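Local structure of inosine-uridine nucleoside N-ribohydrolase (Xanthomonas oryzae pv. oryzae, 4KL0) at residues A[266-270]-A[271-275]; A[362-365]-A[366-370]; A[305-308]-A[309-313]; A[259-262]-A[263-266]. The protein binds calcium and probably hydrolyses N-glycosyl bonds, as nucleoside hydrolases do. All blocks are in the same frame, centred on the assembly; numbering follows the deposited sequence.

Contact 1: residues A[266-270]-A[271-275]; sequences EGIQA and NLIPG
Gly267 O receives Leu272 N at 2.8 Å and Ile268 O receives Asn271 N at 2.8 Å, a 6→1 bond with a 5→2 bond inside it that together define a Schellman motif at the C-terminal end of helix 248-269. The two bonds differ in quality: the first is the straighter, with an N-H...O angle of 165°, whereas Asn271 N stands well above the carbonyl plane of Ile268. Asn271 is the C-prime residue, and its positive phi of 53° turns the chain back against the last helical turn. Ala270 is where the helical conformation is first lost.

The reversal brings apolar groups together around the turn. Ile273 points its CB at the helix, and CG1 lies anti to the carbonyl carbon (chi1 -59°), which carries the terminal CD1 over the backbone of Gly267, 3.9 Å from its CA and 4.0 Å from its C. The same CD1 meets Ile268 CG1 at 4.3 Å, a looser touch. Leu272, an exposed residue, sets its CG 4.0 Å from Ala270 CB, while Ile268 turns inward to Trp280 and Phe281 of helix 278-285.

Two carbonyls that have no further helical turn to serve are thus satisfied by the departing backbone, and an apolar contact of the Ile273 methyl with the Gly267 backbone and Ile268 accompanies them: main-chain polarity and hydrophobic packing both go with the turn that closes the helix.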
ATOM      1  N   GLU A 266      -1.384  16.667  19.456  1.00 17.79           N
ATOM      2  CA  GLU A 266      -0.775  17.859  20.088  1.00 20.94           C
ATOM      3  C   GLU A 266      -1.114  19.090  19.262  1.00 22.03           C
ATOM      4  O   GLU A 266      -1.389  20.175  19.811  1.00 24.18           O
ATOM      5  CB  GLU A 266       0.738  17.682  20.237  1.00 21.89           C
ATOM      6  CG  GLU A 266       1.044  16.584  21.285  1.00 23.79           C
ATOM      7  CD  GLU A 266       2.520  16.299  21.536  1.00 29.69           C
ATOM      8  OE1 GLU A 266       3.413  16.733  20.750  1.00 34.86           O
ATOM      9  OE2 GLU A 266       2.775  15.617  22.563  1.00 34.74           O
ATOM     10  N   GLY A 267      -1.171  18.894  17.948  1.00 22.67           N
ATOM     11  CA  GLY A 267      -1.356  20.008  17.009  1.00 19.53           C
ATOM     12  C   GLY A 267      -2.768  20.531  17.149  1.00 24.89           C
ATOM     13  O   GLY A 267      -2.995  21.752  17.168  1.00 23.21           O
ATOM     14  N   ILE A 268      -3.717  19.608  17.266  1.00 19.94           N
ATOM     15  CA  ILE A 268      -5.138  19.904  17.414  1.00 24.15           C
ATOM     16  C   ILE A 268      -5.362  20.551  18.778  1.00 27.61           C
ATOM     17  O   ILE A 268      -6.054  21.565  18.880  1.00 29.75           O
ATOM     18  CB  ILE A 268      -6.001  18.658  17.294  1.00 23.24           C
ATOM     19  CG1 ILE A 268      -6.064  18.195  15.830  1.00 22.89           C
ATOM     20  CG2 ILE A 268      -7.434  18.925  17.819  1.00 24.08           C
ATOM     21  CD1 ILE A 268      -6.694  16.806  15.674  1.00 23.48           C
ATOM     22  N   GLN A 269      -4.763  19.960  19.815  1.00 23.77           N
ATOM     23  CA  GLN A 269      -4.802  20.559  21.171  1.00 26.58           C
ATOM     24  C   GLN A 269      -4.428  22.049  21.172  1.00 27.62           C
ATOM     25  O   GLN A 269      -5.076  22.865  21.848  1.00 33.49           O
ATOM     26  CB  GLN A 269      -3.862  19.803  22.100  1.00 27.24           C
ATOM     27  CG  GLN A 269      -4.525  18.882  23.060  1.00 33.12           C
ATOM     28  CD  GLN A 269      -3.602  18.528  24.217  1.00 32.17           C
ATOM     29  OE1 GLN A 269      -2.350  18.645  24.128  1.00 34.27           O
ATOM     30  NE2 GLN A 269      -4.205  18.123  25.316  1.00 34.64           N
ATOM     31  N   ALA A 270      -3.400  22.413  20.414  1.00 27.91           N
ATOM     32  CA  ALA A 270      -2.973  23.797  20.327  1.00 28.28           C
ATOM     33  C   ALA A 270      -3.671  24.586  19.184  1.00 26.83           C
ATOM     34  O   ALA A 270      -3.255  25.700  18.862  1.00 30.53           O
ATOM     35  CB  ALA A 270      -1.455  23.849  20.181  1.00 28.79           C
ATOM     36  N   ASN A 271      -4.740  24.023  18.609  1.00 27.98           N
ATOM     37  CA  ASN A 271      -5.505  24.659  17.516  1.00 27.65           C
ATOM     38  C   ASN A 271      -4.571  25.075  16.355  1.00 27.29           C
ATOM     39  O   ASN A 271      -4.769  26.152  15.761  1.00 27.82           O
ATOM     40  CB  ASN A 271      -6.299  25.893  18.029  1.00 29.79           C
ATOM     41  CG  ASN A 271      -7.700  26.037  17.382  1.00 30.90           C
ATOM     42  OD1 ASN A 271      -8.070  25.311  16.435  1.00 31.88           O
ATOM     43  ND2 ASN A 271      -8.496  26.991  17.919  1.00 27.12           N
ATOM     44  N   LEU A 272      -3.583  24.225  16.004  1.00 26.28           N
ATOM     45  CA  LEU A 272      -2.574  24.546  14.964  1.00 24.62           C
ATOM     46  C   LEU A 272      -2.821  23.907  13.615  1.00 24.57           C
ATOM     47  O   LEU A 272      -2.109  24.165  12.639  1.00 27.50           O
ATOM     48  CB  LEU A 272      -1.169  24.182  15.415  1.00 27.30           C
ATOM     49  CG  LEU A 272      -0.517  25.014  16.524  1.00 34.85           C
ATOM     50  CD1 LEU A 272       0.911  24.478  16.777  1.00 33.50           C
ATOM     51  CD2 LEU A 272      -0.501  26.476  16.126  1.00 31.97           C
ATOM     52  N   ILE A 273      -3.850  23.087  13.544  1.00 21.91           N
ATOM     53  CA  ILE A 273      -4.215  22.436  12.319  1.00 22.40           C
ATOM     54  C   ILE A 273      -5.578  22.921  11.896  1.00 22.50           C
ATOM     55  O   ILE A 273      -6.619  22.439  12.377  1.00 21.63           O
ATOM     56  CB  ILE A 273      -4.155  20.922  12.480  1.00 23.74           C
ATOM     57  CG1 ILE A 273      -2.727  20.519  12.883  1.00 24.85           C
ATOM     58  CG2 ILE A 273      -4.581  20.261  11.146  1.00 24.41           C
ATOM     59  CD1 ILE A 273      -2.609  19.104  13.394  1.00 25.54           C
ATOM     60  N   PRO A 274      -5.602  23.927  10.988  1.00 20.94           N
ATOM     61  CA  PRO A 274      -6.894  24.547  10.734  1.00 20.13           C
ATOM     62  C   PRO A 274      -7.977  23.581  10.284  1.00 21.37           C
ATOM     63  O   PRO A 274      -7.773  22.710   9.427  1.00 23.21           O
ATOM     64  CB  PRO A 274      -6.598  25.578   9.613  1.00 20.10           C
ATOM     65  CG  PRO A 274      -5.145  25.832   9.695  1.00 24.79           C
ATOM     66  CD  PRO A 274      -4.482  24.583  10.292  1.00 24.88           C
ATOM     67  N   GLY A 275      -9.141  23.731  10.893  1.00 19.59           N
ATOM     68  CA  GLY A 275     -10.308  22.963  10.509  1.00 19.95           C
ATOM     69  C   GLY A 275     -10.502  21.717  11.391  1.00 21.93           C
ATOM     70  O   GLY A 275     -11.563  21.101  11.365  1.00 25.27           O
TER

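Contact 2: residues A[362-365]-A[366-370]; sequences RLLL and SALAK
Leu364 O accepts Leu368 N at 2.8 Å with an N-H...O angle of 168°, and the side chain of the same leucine also packs on Leu368. The equally short bond from Ala367 N to Leu363 O, with Ser366 N to Arg362 O and Ala369 N to Leu365 O, gives four successive i to i+4 bonds, the pattern of a regular alpha-helix. Leu368 has CG anti to its carbonyl carbon (chi1 -65°), which folds the branch back over the preceding turn: CG lies 3.2 Å from Leu364 O, and CD1 reaches Leu364 CG at 3.8 Å. Leu364 has CG anti to its backbone N (chi1 -175°), and its end comes over to meet the Leu368 branch at a slant.

The polar ends are held by partners beyond this turn. Ser366 OG bonds to Glu12, Lys370 NZ makes a salt bridge with the same glutamate, and Arg362 NE is bonded to Ala233 O. The Leu365 side chain is about 9 Å from that of the calcium ligand Asp318.

Within the Rossmann-like fold, helix 358-372 lies among four others. Leu363, Leu364 and Ala367 touch helix 10-20; Leu365 and Leu368 pack against helices 41-54 and 317-325; and Ala369 meets Phe238 and Ile242 of helix 236-243.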
ATOM      1  N   ARG A 362      -9.432  -7.660   9.664  1.00 19.13           N
ATOM      2  CA  ARG A 362      -8.602  -7.231  10.796  1.00 20.48           C
ATOM      3  C   ARG A 362      -7.730  -8.368  11.348  1.00 19.59           C
ATOM      4  O   ARG A 362      -6.531  -8.187  11.598  1.00 20.97           O
ATOM      5  CB  ARG A 362      -9.474  -6.716  11.947  1.00 24.95           C
ATOM      6  CG  ARG A 362     -10.157  -5.373  11.715  1.00 25.32           C
ATOM      7  CD  ARG A 362     -10.825  -4.907  13.044  1.00 27.55           C
ATOM      8  NE  ARG A 362     -11.706  -3.766  12.779  1.00 32.05           N
ATOM      9  CZ  ARG A 362     -13.019  -3.855  12.569  1.00 34.07           C
ATOM     10  NH1 ARG A 362     -13.634  -5.047  12.617  1.00 35.98           N
ATOM     11  NH2 ARG A 362     -13.722  -2.745  12.327  1.00 40.38           N
ATOM     12  N   LEU A 363      -8.342  -9.550  11.531  1.00 21.59           N
ATOM     13  CA  LEU A 363      -7.672 -10.692  12.137  1.00 22.08           C
ATOM     14  C   LEU A 363      -6.595 -11.253  11.180  1.00 18.67           C
ATOM     15  O   LEU A 363      -5.462 -11.554  11.573  1.00 19.11           O
ATOM     16  CB  LEU A 363      -8.728 -11.768  12.455  1.00 22.69           C
ATOM     17  CG  LEU A 363      -8.465 -12.760  13.561  1.00 27.39           C
ATOM     18  CD1 LEU A 363      -8.220 -12.029  14.868  1.00 27.66           C
ATOM     19  CD2 LEU A 363      -9.707 -13.635  13.661  1.00 28.58           C
ATOM     20  N   LEU A 364      -6.931 -11.329   9.905  1.00 18.40           N
ATOM     21  CA  LEU A 364      -5.948 -11.731   8.881  1.00 20.10           C
ATOM     22  C   LEU A 364      -4.757 -10.771   8.742  1.00 18.38           C
ATOM     23  O   LEU A 364      -3.586 -11.222   8.649  1.00 18.27           O
ATOM     24  CB  LEU A 364      -6.620 -11.957   7.543  1.00 18.06           C
ATOM     25  CG  LEU A 364      -5.667 -12.485   6.479  1.00 18.38           C
ATOM     26  CD1 LEU A 364      -5.152 -13.885   6.881  1.00 20.47           C
ATOM     27  CD2 LEU A 364      -6.376 -12.521   5.165  1.00 19.77           C
ATOM     28  N   LEU A 365      -5.017  -9.462   8.752  1.00 17.80           N
ATOM     29  CA  LEU A 365      -3.897  -8.501   8.755  1.00 16.76           C
ATOM     30  C   LEU A 365      -3.004  -8.741   9.964  1.00 16.18           C
ATOM     31  O   LEU A 365      -1.777  -8.806   9.806  1.00 17.30           O
ATOM     32  CB  LEU A 365      -4.398  -7.045   8.762  1.00 16.67           C
ATOM     33  CG  LEU A 365      -5.019  -6.610   7.435  1.00 19.54           C
ATOM     34  CD1 LEU A 365      -5.843  -5.322   7.642  1.00 19.39           C
ATOM     35  CD2 LEU A 365      -4.008  -6.373   6.288  1.00 20.70           C
ATOM     36  N   SER A 366      -3.570  -8.917  11.174  1.00 18.64           N
ATOM     37  CA  SER A 366      -2.736  -9.177  12.360  1.00 16.26           C
ATOM     38  C   SER A 366      -1.960 -10.507  12.223  1.00 17.61           C
ATOM     39  O   SER A 366      -0.757 -10.561  12.520  1.00 16.76           O
ATOM     40  CB  SER A 366      -3.593  -9.122  13.649  1.00 20.17           C
ATOM     41  OG  SER A 366      -2.787  -9.415  14.806  1.00 25.73           O
ATOM     42  N   ALA A 367      -2.651 -11.564  11.787  1.00 16.88           N
ATOM     43  CA  ALA A 367      -1.983 -12.869  11.583  1.00 18.36           C
ATOM     44  C   ALA A 367      -0.804 -12.786  10.621  1.00 15.75           C
ATOM     45  O   ALA A 367       0.298 -13.272  10.934  1.00 16.68           O
ATOM     46  CB  ALA A 367      -2.979 -13.931  11.143  1.00 19.92           C
ATOM     47  N   LEU A 368      -1.017 -12.141   9.465  1.00 14.96           N
ATOM     48  CA  LEU A 368       0.046 -12.056   8.492  1.00 15.36           C
ATOM     49  C   LEU A 368       1.229 -11.230   9.015  1.00 13.96           C
ATOM     50  O   LEU A 368       2.370 -11.634   8.827  1.00 14.33           O
ATOM     51  CB  LEU A 368      -0.504 -11.476   7.190  1.00 12.74           C
ATOM     52  CG  LEU A 368      -1.559 -12.292   6.419  1.00 13.97           C
ATOM     53  CD1 LEU A 368      -2.223 -11.392   5.395  1.00 16.01           C
ATOM     54  CD2 LEU A 368      -0.927 -13.500   5.702  1.00 15.22           C
ATOM     55  N   ALA A 369       0.963 -10.076   9.643  1.00 13.85           N
ATOM     56  CA  ALA A 369       2.083  -9.253  10.088  1.00 14.11           C
ATOM     57  C   ALA A 369       2.878  -9.955  11.199  1.00 14.62           C
ATOM     58  O   ALA A 369       4.130  -9.976  11.184  1.00 14.89           O
ATOM     59  CB  ALA A 369       1.623  -7.956  10.535  1.00 16.15           C
ATOM     60  N   LYS A 370       2.179 -10.600  12.130  1.00 16.96           N
ATOM     61  CA  LYS A 370       2.933 -11.286  13.202  1.00 16.76           C
ATOM     62  C   LYS A 370       3.742 -12.461  12.685  1.00 15.81           C
ATOM     63  O   LYS A 370       4.905 -12.666  13.118  1.00 18.33           O
ATOM     64  CB  LYS A 370       2.015 -11.804  14.319  1.00 17.39           C
ATOM     65  CG  LYS A 370       1.362 -10.743  15.146  1.00 19.75           C
ATOM     66  CD  LYS A 370       0.303 -11.405  16.029  1.00 21.92           C
ATOM     67  CE  LYS A 370      -0.211 -10.480  17.111  1.00 27.66           C
ATOM     68  NZ  LYS A 370      -1.141 -11.240  18.070  1.00 26.50           N
TER

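Contact 3: residues A[305-308]-A[309-313]; sequences DAIW and PQVTK
Trp308 and Pro309 meet through Trp308 CB and the proline CD, 3.3 Å apart, with the proline N oblique to the indole. Beyond the turn the indole is touched by Lys258 and Leu261 of helix 248-269 and by Pro236, and NE1 is hydrogen-bonded to Glu240. With CG anti to the backbone N (chi1 -172°), the indole projects away from the turn toward these neighbours. The proline ring also rests on the preceding turn, its CD 3.0 Å from Asp305 O, a carbonyl that Pro309 N, lacking a hydrogen, cannot bond.

The backbone here tightens. Gln310 N bonds to Ile307 O at 2.7 Å, and Val311 N to Trp308 O at 3.1 Å; both are i to i+3 bonds with the donor above the carbonyl plane, as in a 3-10 turn. A second, weak bond joins Val311 N to Ile307 O. Beside it Val311 CG2 meets Ile307 CG2 at 4.2 Å.

The turn follows a short, weakly bonded helix around 305-307. Ile307 packs on Trp265 of helix 248-269 and on Phe281 and Phe282 of helix 278-285, Val311 touches Leu261 and Pro236, and the backbone of Thr312 and Lys313 then bonds to Phe285.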
ATOM      1  N   ASP A 305      -0.151  10.281  26.149  1.00 33.18           N
ATOM      2  CA  ASP A 305      -0.110   8.999  26.864  1.00 32.08           C
ATOM      3  C   ASP A 305      -1.462   8.567  27.407  1.00 29.50           C
ATOM      4  O   ASP A 305      -1.721   7.376  27.517  1.00 31.65           O
ATOM      5  CB  ASP A 305       0.945   9.029  27.966  1.00 35.23           C
ATOM      6  CG  ASP A 305       2.345   9.200  27.408  1.00 43.45           C
ATOM      7  OD1 ASP A 305       2.773   8.339  26.575  1.00 47.26           O
ATOM      8  OD2 ASP A 305       3.010  10.207  27.779  1.00 48.24           O
ATOM      9  N   ALA A 306      -2.348   9.523  27.694  1.00 28.04           N
ATOM     10  CA  ALA A 306      -3.693   9.178  28.105  1.00 26.58           C
ATOM     11  C   ALA A 306      -4.676   9.026  26.965  1.00 26.61           C
ATOM     12  O   ALA A 306      -5.795   8.554  27.160  1.00 25.55           O
ATOM     13  CB  ALA A 306      -4.226  10.167  29.187  1.00 28.50           C
ATOM     14  N   ILE A 307      -4.268   9.439  25.754  1.00 27.39           N
ATOM     15  CA  ILE A 307      -5.103   9.294  24.553  1.00 25.71           C
ATOM     16  C   ILE A 307      -4.845   7.963  23.767  1.00 20.74           C
ATOM     17  O   ILE A 307      -5.804   7.284  23.342  1.00 24.17           O
ATOM     18  CB  ILE A 307      -4.880  10.491  23.601  1.00 25.34           C
ATOM     19  CG1 ILE A 307      -5.457  11.761  24.246  1.00 25.49           C
ATOM     20  CG2 ILE A 307      -5.552  10.207  22.259  1.00 22.12           C
ATOM     21  CD1 ILE A 307      -6.976  11.720  24.346  1.00 28.36           C
ATOM     22  N   TRP A 308      -3.569   7.628  23.588  1.00 24.13           N
ATOM     23  CA  TRP A 308      -3.148   6.357  22.932  1.00 22.82           C
ATOM     24  C   TRP A 308      -4.031   5.185  23.358  1.00 25.59           C
ATOM     25  O   TRP A 308      -4.656   4.524  22.502  1.00 23.93           O
ATOM     26  CB  TRP A 308      -1.664   6.072  23.172  1.00 25.42           C
ATOM     27  CG  TRP A 308      -1.066   4.870  22.384  1.00 25.74           C
ATOM     28  CD1 TRP A 308      -0.332   3.835  22.902  1.00 27.32           C
ATOM     29  CD2 TRP A 308      -1.133   4.634  20.953  1.00 25.80           C
ATOM     30  NE1 TRP A 308       0.053   2.966  21.894  1.00 25.91           N
ATOM     31  CE2 TRP A 308      -0.423   3.444  20.690  1.00 24.16           C
ATOM     32  CE3 TRP A 308      -1.729   5.322  19.878  1.00 24.61           C
ATOM     33  CZ2 TRP A 308      -0.289   2.916  19.394  1.00 23.52           C
ATOM     34  CZ3 TRP A 308      -1.591   4.803  18.589  1.00 21.08           C
ATOM     35  CH2 TRP A 308      -0.886   3.618  18.363  1.00 19.15           C
ATOM     36  N   PRO A 309      -4.190   4.962  24.699  1.00 24.87           N
ATOM     37  CA  PRO A 309      -5.080   3.861  25.106  1.00 25.48           C
ATOM     38  C   PRO A 309      -6.541   3.975  24.673  1.00 23.88           C
ATOM     39  O   PRO A 309      -7.266   2.988  24.559  1.00 29.34           O
ATOM     40  CB  PRO A 309      -5.012   3.905  26.653  1.00 24.96           C
ATOM     41  CG  PRO A 309      -3.721   4.565  26.967  1.00 29.67           C
ATOM     42  CD  PRO A 309      -3.527   5.594  25.850  1.00 25.19           C
ATOM     43  N   GLN A 310      -7.046   5.175  24.466  1.00 23.00           N
ATOM     44  CA  GLN A 310      -8.449   5.232  24.048  1.00 25.10           C
ATOM     45  C   GLN A 310      -8.662   5.007  22.543  1.00 27.39           C
ATOM     46  O   GLN A 310      -9.808   4.796  22.052  1.00 26.32           O
ATOM     47  CB  GLN A 310      -9.050   6.584  24.415  1.00 28.77           C
ATOM     48  CG  GLN A 310      -9.288   6.771  25.907  1.00 34.03           C
ATOM     49  CD  GLN A 310     -10.064   8.031  26.116  1.00 28.63           C
ATOM     50  OE1 GLN A 310     -11.136   8.195  25.529  1.00 36.88           O
ATOM     51  NE2 GLN A 310      -9.481   8.978  26.828  1.00 33.61           N
ATOM     52  N   VAL A 311      -7.569   5.095  21.789  1.00 21.97           N
ATOM     53  CA  VAL A 311      -7.727   4.959  20.341  1.00 23.77           C
ATOM     54  C   VAL A 311      -8.087   3.520  20.029  1.00 24.03           C
ATOM     55  O   VAL A 311      -7.489   2.601  20.612  1.00 23.32           O
ATOM     56  CB  VAL A 311      -6.443   5.375  19.607  1.00 21.05           C
ATOM     57  CG1 VAL A 311      -6.522   4.928  18.140  1.00 21.03           C
ATOM     58  CG2 VAL A 311      -6.262   6.895  19.731  1.00 22.50           C
ATOM     59  N   THR A 312      -9.076   3.352  19.156  1.00 20.07           N
ATOM     60  CA  THR A 312      -9.533   2.049  18.646  1.00 27.64           C
ATOM     61  C   THR A 312      -9.482   1.849  17.093  1.00 22.87           C
ATOM     62  O   THR A 312      -9.633   0.715  16.594  1.00 23.36           O
ATOM     63  CB  THR A 312     -11.002   1.748  19.125  1.00 29.02           C
ATOM     64  OG1 THR A 312     -11.936   2.546  18.394  1.00 33.34           O
ATOM     65  CG2 THR A 312     -11.146   2.050  20.600  1.00 32.09           C
ATOM     66  N   LYS A 313      -9.268   2.916  16.317  1.00 21.65           N
ATOM     67  CA  LYS A 313      -9.510   2.838  14.873  1.00 20.38           C
ATOM     68  C   LYS A 313      -8.327   3.441  14.113  1.00 19.74           C
ATOM     69  O   LYS A 313      -8.190   4.671  14.101  1.00 22.55           O
ATOM     70  CB  LYS A 313     -10.736   3.679  14.499  1.00 25.61           C
ATOM     71  CG  LYS A 313     -12.040   3.263  15.205  1.00 29.48           C
ATOM     72  CD  LYS A 313     -13.259   3.879  14.496  1.00 32.79           C
ATOM     73  CE  LYS A 313     -13.731   5.175  15.176  1.00 35.59           C
ATOM     74  NZ  LYS A 313     -14.606   6.005  14.267  1.00 38.13           N
TER

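Contact 4: residues A[259-262]-A[263-266]; sequences NALK and GLWE
Backbone hydrogen bonds come first: Gly263 N to Asn259 O and Trp265 N to Leu261 O are both 2.8 Å, and Glu266 N to Lys262 O is 2.9 Å. Leu264 N to Ala260 O is the most bent of the four, at 150°. All are i to i+4 bonds.

Charged side chains lie one turn apart. Lys262 has CG anti to its backbone N (chi1 174°), runs extended from CG to CE and bends at the last torsion; its aliphatic run crosses Glu266, whose OE2 comes 3.3 Å from Lys262 CE. Lys262 NZ stays 4.3 Å from Glu266 OE2, opposite charges near each other but beyond a salt bridge, so the pairing is probably a weak electrostatic attraction on an exposed flank.

The unbroken bonding places both segments in one regular alpha-helix, the later part of helix 248-269, and apolar packing occupies another of its flanks. Leu261 CD1 meets Leu264 CD2 at 4.1 Å, the two branches meeting at an angle, and both leucines reach Phe285 of helix 278-285. Trp265 carries its indole away from this turn: NE1 is bonded to Leu302 O, and its ring meets Phe281 edge-to-face. Asn259 ND2 bonds to Glu116.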
ATOM      1  N   ASN A 259       3.872   8.010  16.956  1.00 16.39           N
ATOM      2  CA  ASN A 259       4.357   9.393  16.914  1.00 19.81           C
ATOM      3  C   ASN A 259       3.536  10.269  15.949  1.00 20.65           C
ATOM      4  O   ASN A 259       3.224  11.438  16.274  1.00 22.44           O
ATOM      5  CB  ASN A 259       5.878   9.457  16.722  1.00 23.04           C
ATOM      6  CG  ASN A 259       6.648   8.724  17.847  1.00 29.12           C
ATOM      7  OD1 ASN A 259       6.275   8.804  19.043  1.00 33.45           O
ATOM      8  ND2 ASN A 259       7.731   8.009  17.469  1.00 28.62           N
ATOM      9  N   ALA A 260       3.162   9.746  14.769  1.00 18.78           N
ATOM     10  CA  ALA A 260       2.267  10.477  13.865  1.00 20.82           C
ATOM     11  C   ALA A 260       0.981  10.901  14.585  1.00 19.37           C
ATOM     12  O   ALA A 260       0.482  12.062  14.466  1.00 19.29           O
ATOM     13  CB  ALA A 260       1.917   9.598  12.622  1.00 18.47           C
ATOM     14  N   LEU A 261       0.418   9.993  15.367  1.00 18.86           N
ATOM     15  CA  LEU A 261      -0.841  10.271  16.005  1.00 17.47           C
ATOM     16  C   LEU A 261      -0.654  11.295  17.164  1.00 17.77           C
ATOM     17  O   LEU A 261      -1.512  12.176  17.387  1.00 17.34           O
ATOM     18  CB  LEU A 261      -1.448   8.988  16.508  1.00 19.45           C
ATOM     19  CG  LEU A 261      -2.913   9.234  16.769  1.00 17.79           C
ATOM     20  CD1 LEU A 261      -3.661   9.619  15.458  1.00 17.65           C
ATOM     21  CD2 LEU A 261      -3.515   7.997  17.426  1.00 21.10           C
ATOM     22  N   LYS A 262       0.483  11.148  17.838  1.00 16.87           N
ATOM     23  CA  LYS A 262       0.861  12.072  18.921  1.00 19.49           C
ATOM     24  C   LYS A 262       0.972  13.476  18.347  1.00 21.66           C
ATOM     25  O   LYS A 262       0.411  14.444  18.895  1.00 21.44           O
ATOM     26  CB  LYS A 262       2.201  11.640  19.519  1.00 20.59           C
ATOM     27  CG  LYS A 262       2.802  12.594  20.573  1.00 23.97           C
ATOM     28  CD  LYS A 262       4.071  11.954  21.212  1.00 26.44           C
ATOM     29  CE  LYS A 262       4.638  12.873  22.312  1.00 37.83           C
ATOM     30  NZ  LYS A 262       6.152  12.911  22.401  1.00 43.63           N
ATOM     31  N   GLY A 263       1.668  13.589  17.221  1.00 18.84           N
ATOM     32  CA  GLY A 263       1.839  14.897  16.591  1.00 20.85           C
ATOM     33  C   GLY A 263       0.495  15.486  16.176  1.00 20.71           C
ATOM     34  O   GLY A 263       0.254  16.706  16.302  1.00 19.83           O
ATOM     35  N   LEU A 264      -0.415  14.656  15.682  1.00 18.95           N
ATOM     36  CA  LEU A 264      -1.737  15.152  15.258  1.00 15.69           C
ATOM     37  C   LEU A 264      -2.587  15.621  16.477  1.00 19.50           C
ATOM     38  O   LEU A 264      -3.197  16.712  16.520  1.00 18.71           O
ATOM     39  CB  LEU A 264      -2.408  14.060  14.385  1.00 17.41           C
ATOM     40  CG  LEU A 264      -3.863  14.215  13.964  1.00 17.11           C
ATOM     41  CD1 LEU A 264      -3.967  15.504  13.099  1.00 18.86           C
ATOM     42  CD2 LEU A 264      -4.420  13.005  13.210  1.00 16.66           C
ATOM     43  N   TRP A 265      -2.540  14.818  17.525  1.00 16.72           N
ATOM     44  CA  TRP A 265      -3.204  15.174  18.781  1.00 17.89           C
ATOM     45  C   TRP A 265      -2.705  16.497  19.380  1.00 20.91           C
ATOM     46  O   TRP A 265      -3.516  17.373  19.717  1.00 21.30           O
ATOM     47  CB  TRP A 265      -2.944  14.045  19.789  1.00 17.53           C
ATOM     48  CG  TRP A 265      -3.423  14.451  21.130  1.00 21.64           C
ATOM     49  CD1 TRP A 265      -2.660  14.822  22.186  1.00 24.44           C
ATOM     50  CD2 TRP A 265      -4.776  14.620  21.522  1.00 20.46           C
ATOM     51  NE1 TRP A 265      -3.455  15.202  23.231  1.00 24.38           N
ATOM     52  CE2 TRP A 265      -4.763  15.067  22.871  1.00 23.08           C
ATOM     53  CE3 TRP A 265      -6.001  14.406  20.898  1.00 19.78           C
ATOM     54  CZ2 TRP A 265      -5.918  15.316  23.581  1.00 23.21           C
ATOM     55  CZ3 TRP A 265      -7.170  14.658  21.602  1.00 28.21           C
ATOM     56  CH2 TRP A 265      -7.120  15.121  22.950  1.00 23.76           C
ATOM     57  N   GLU A 266      -1.384  16.667  19.456  1.00 17.79           N
ATOM     58  CA  GLU A 266      -0.775  17.859  20.088  1.00 20.94           C
ATOM     59  C   GLU A 266      -1.114  19.090  19.262  1.00 22.03           C
ATOM     60  O   GLU A 266      -1.389  20.175  19.811  1.00 24.18           O
ATOM     61  CB  GLU A 266       0.738  17.682  20.237  1.00 21.89           C
ATOM     62  CG  GLU A 266       1.044  16.584  21.285  1.00 23.79           C
ATOM     63  CD  GLU A 266       2.520  16.299  21.536  1.00 29.69           C
ATOM     64  OE1 GLU A 266       3.413  16.733  20.750  1.00 34.86           O
ATOM     65  OE2 GLU A 266       2.775  15.617  22.563  1.00 34.74           O
TER

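How the contacts relate
Contacts 1 and 4 share helix 248-269 and Glu266: contact 4 covers its later turns and contact 1 its end, and they touch where Ile273 CD1 meets Leu264 CD1 at 3.9 Å. Contact 3 joins them from another direction, Ile307 CG1 lying 3.6 Å from Trp265 CZ2 and Val311 CG2 3.8 Å from Leu261 CD2. These three form one peripheral group, with contact 1 at the surface and contacts 3 and 4 partly buried. Contact 2 is the buried one, about 33 Å from contact 1 between centres. Regular i to i+4 bonding marks contacts 2 and 4, whereas contact 1 has the bonding of a helix end and contact 3 that of a 3-10 turn.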